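Putative ferredoxin (Rhodopseudomonas palustris, PDB 4ID8) binds a [3Fe-4S] cluster and probably serves as an electron-transfer partner of the cytochrome P450 CYP194A4. Local coordinates at residues A[22-25]-A[26-29]. Sequence-based numbering, arbitrary orientation.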
ATOM      1  N   ALA A  22      -7.408   3.472  -3.559  1.00 27.20           N
ATOM      2  CA  ALA A  22      -8.443   3.137  -4.552  1.00 28.66           C
ATOM      3  C   ALA A  22      -8.329   1.730  -5.104  1.00 29.26           C
ATOM      4  O   ALA A  22      -9.331   1.185  -5.428  1.00 30.74           O
ATOM      5  CB  ALA A  22      -8.490   4.136  -5.720  1.00 28.95           C
ATOM      6  N   LEU A  23      -7.129   1.172  -5.242  1.00 29.65           N
ATOM      7  CA  LEU A  23      -6.909  -0.212  -5.779  1.00 30.53           C
ATOM      8  C   LEU A  23      -7.080  -1.358  -4.790  1.00 29.94           C
ATOM      9  O   LEU A  23      -7.528  -2.431  -5.144  1.00 30.21           O
ATOM     10  CB  LEU A  23      -5.529  -0.375  -6.449  1.00 30.14           C
ATOM     11  CG  LEU A  23      -5.270   0.586  -7.618  1.00 34.01           C
ATOM     12  CD1 LEU A  23      -3.844   0.566  -8.069  1.00 35.22           C
ATOM     13  CD2 LEU A  23      -6.250   0.388  -8.822  1.00 34.31           C
ATOM     14  N   ALA A  24      -6.680  -1.120  -3.557  1.00 29.15           N
ATOM     15  CA  ALA A  24      -6.620  -2.169  -2.589  1.00 28.10           C
ATOM     16  C   ALA A  24      -7.003  -1.547  -1.260  1.00 27.39           C
ATOM     17  O   ALA A  24      -6.135  -1.394  -0.408  1.00 27.17           O
ATOM     18  CB  ALA A  24      -5.225  -2.752  -2.551  1.00 27.94           C
ATOM     19  N   PRO A  25      -8.305  -1.181  -1.105  1.00 26.47           N
ATOM     20  CA  PRO A  25      -8.867  -0.560   0.083  1.00 26.04           C
ATOM     21  C   PRO A  25      -8.607  -1.431   1.290  1.00 26.02           C
ATOM     22  O   PRO A  25      -8.440  -0.944   2.407  1.00 25.31           O
ATOM     23  CB  PRO A  25     -10.382  -0.511  -0.208  1.00 25.86           C
ATOM     24  CG  PRO A  25     -10.562  -0.878  -1.615  1.00 25.98           C
ATOM     25  CD  PRO A  25      -9.333  -1.462  -2.137  1.00 25.90           C
ATOM     26  N   GLU A  26      -8.532  -2.726   1.029  1.00 26.49           N
ATOM     27  CA  GLU A  26      -8.356  -3.771   2.024  1.00 26.53           C
ATOM     28  C   GLU A  26      -6.963  -3.754   2.612  1.00 25.47           C
ATOM     29  O   GLU A  26      -6.752  -4.276   3.682  1.00 26.71           O
ATOM     30  CB  GLU A  26      -8.643  -5.164   1.406  1.00 27.05           C
ATOM     31  CG  GLU A  26      -9.969  -5.297   0.608  1.00 30.31           C
ATOM     32  CD  GLU A  26      -9.828  -5.050  -0.931  1.00 36.11           C
ATOM     33  OE1 GLU A  26      -8.780  -4.547  -1.415  1.00 32.18           O
ATOM     34  OE2 GLU A  26     -10.795  -5.374  -1.674  1.00 39.13           O
ATOM     35  N   LEU A  27      -6.010  -3.136   1.940  1.00 23.60           N
ATOM     36  CA  LEU A  27      -4.643  -3.255   2.346  1.00 21.41           C
ATOM     37  C   LEU A  27      -4.016  -1.975   2.913  1.00 21.40           C
ATOM     38  O   LEU A  27      -3.015  -2.058   3.618  1.00 21.72           O
ATOM     39  CB  LEU A  27      -3.834  -3.773   1.132  1.00 22.05           C
ATOM     40  CG  LEU A  27      -3.985  -5.230   0.669  1.00 21.70           C
ATOM     41  CD1 LEU A  27      -3.257  -5.449  -0.610  1.00 21.01           C
ATOM     42  CD2 LEU A  27      -3.441  -6.195   1.753  1.00 21.24           C
ATOM     43  N   PHE A  28      -4.558  -0.808   2.548  1.00 20.62           N
ATOM     44  CA  PHE A  28      -4.092   0.520   2.997  1.00 20.54           C
ATOM     45  C   PHE A  28      -5.195   1.288   3.724  1.00 20.28           C
ATOM     46  O   PHE A  28      -6.359   1.098   3.439  1.00 19.47           O
ATOM     47  CB  PHE A  28      -3.585   1.312   1.808  1.00 19.25           C
ATOM     48  CG  PHE A  28      -2.557   0.545   0.982  1.00 19.53           C
ATOM     49  CD1 PHE A  28      -1.200   0.682   1.238  1.00 18.78           C
ATOM     50  CD2 PHE A  28      -2.953  -0.319  -0.038  1.00 16.40           C
ATOM     51  CE1 PHE A  28      -0.269  -0.043   0.500  1.00 19.02           C
ATOM     52  CE2 PHE A  28      -2.031  -1.046  -0.746  1.00 16.54           C
ATOM     53  CZ  PHE A  28      -0.688  -0.902  -0.492  1.00 15.84           C
ATOM     54  N   ASP A  29      -4.805   2.063   4.728  1.00 21.04           N
ATOM     55  CA  ASP A  29      -5.660   3.115   5.319  1.00 21.11           C
ATOM     56  C   ASP A  29      -4.959   4.435   5.163  1.00 20.95           C
ATOM     57  O   ASP A  29      -3.753   4.528   5.167  1.00 20.09           O
ATOM     58  CB  ASP A  29      -5.908   2.894   6.803  1.00 20.52           C
ATOM     59  CG  ASP A  29      -6.942   1.821   7.059  1.00 25.47           C
ATOM     60  OD1 ASP A  29      -7.909   1.684   6.270  1.00 29.86           O
ATOM     61  OD2 ASP A  29      -6.809   1.092   8.054  1.00 31.21           O
TER
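Phe28 presents one edge of its ring to Ala24: the carbonyl oxygen of Ala24 lies near the ring plane, 3.4 Å from CD2 of Phe28. That oxygen opens a type I beta turn, Ala24-Pro25-Glu26-Leu27, a compact worked example of a turn joining a short helix to a strand, here helix 19-23 to strand 28-30. Beyond the turn, the Phe28 side chain also touches Ile7 and Val9 of strand 6-9 and Ala55 of helix 49-58, and it lies about 6 Å from the [3Fe-4S] cluster, nearest atoms. The other flat group, the Glu26 carboxylate, runs beside the Pro25 ring, with OE1 of Glu26 3.2 Å from CD of Pro25. Pro25 and Glu26 are the two central residues of the turn, and proline at its second position has the phi that a type I turn requires. The turn is closed by Leu27 N, which donates to Ala24 O over 2.9 Å; the bond is fairly straight (163°), although the donor stands well above the carbonyl plane. A second, weak bond comes from Phe28 N to the same oxygen, Ala24 O, at 3.4 Å, so one acceptor collects two successive amides and a ring edge.

The methyl of Ala24, its CB, is a small hub, meeting CD1 of Leu27 at 3.9 Å and CE2 of Phe28 at 4.0 Å. Leu27 continues this apolar patch to Leu48 and Ala52. On the exposed side, the Glu26 chain bends at chi2 (94°), and this folds its carboxylate back along the proline instead of letting it extend from the turn. Two acceptors, Pro25 O and Phe28 O, approach to 3.1 Å; Lys21 NZ hydrogen-bonds to both oxygens, which probably offsets the repulsion between them.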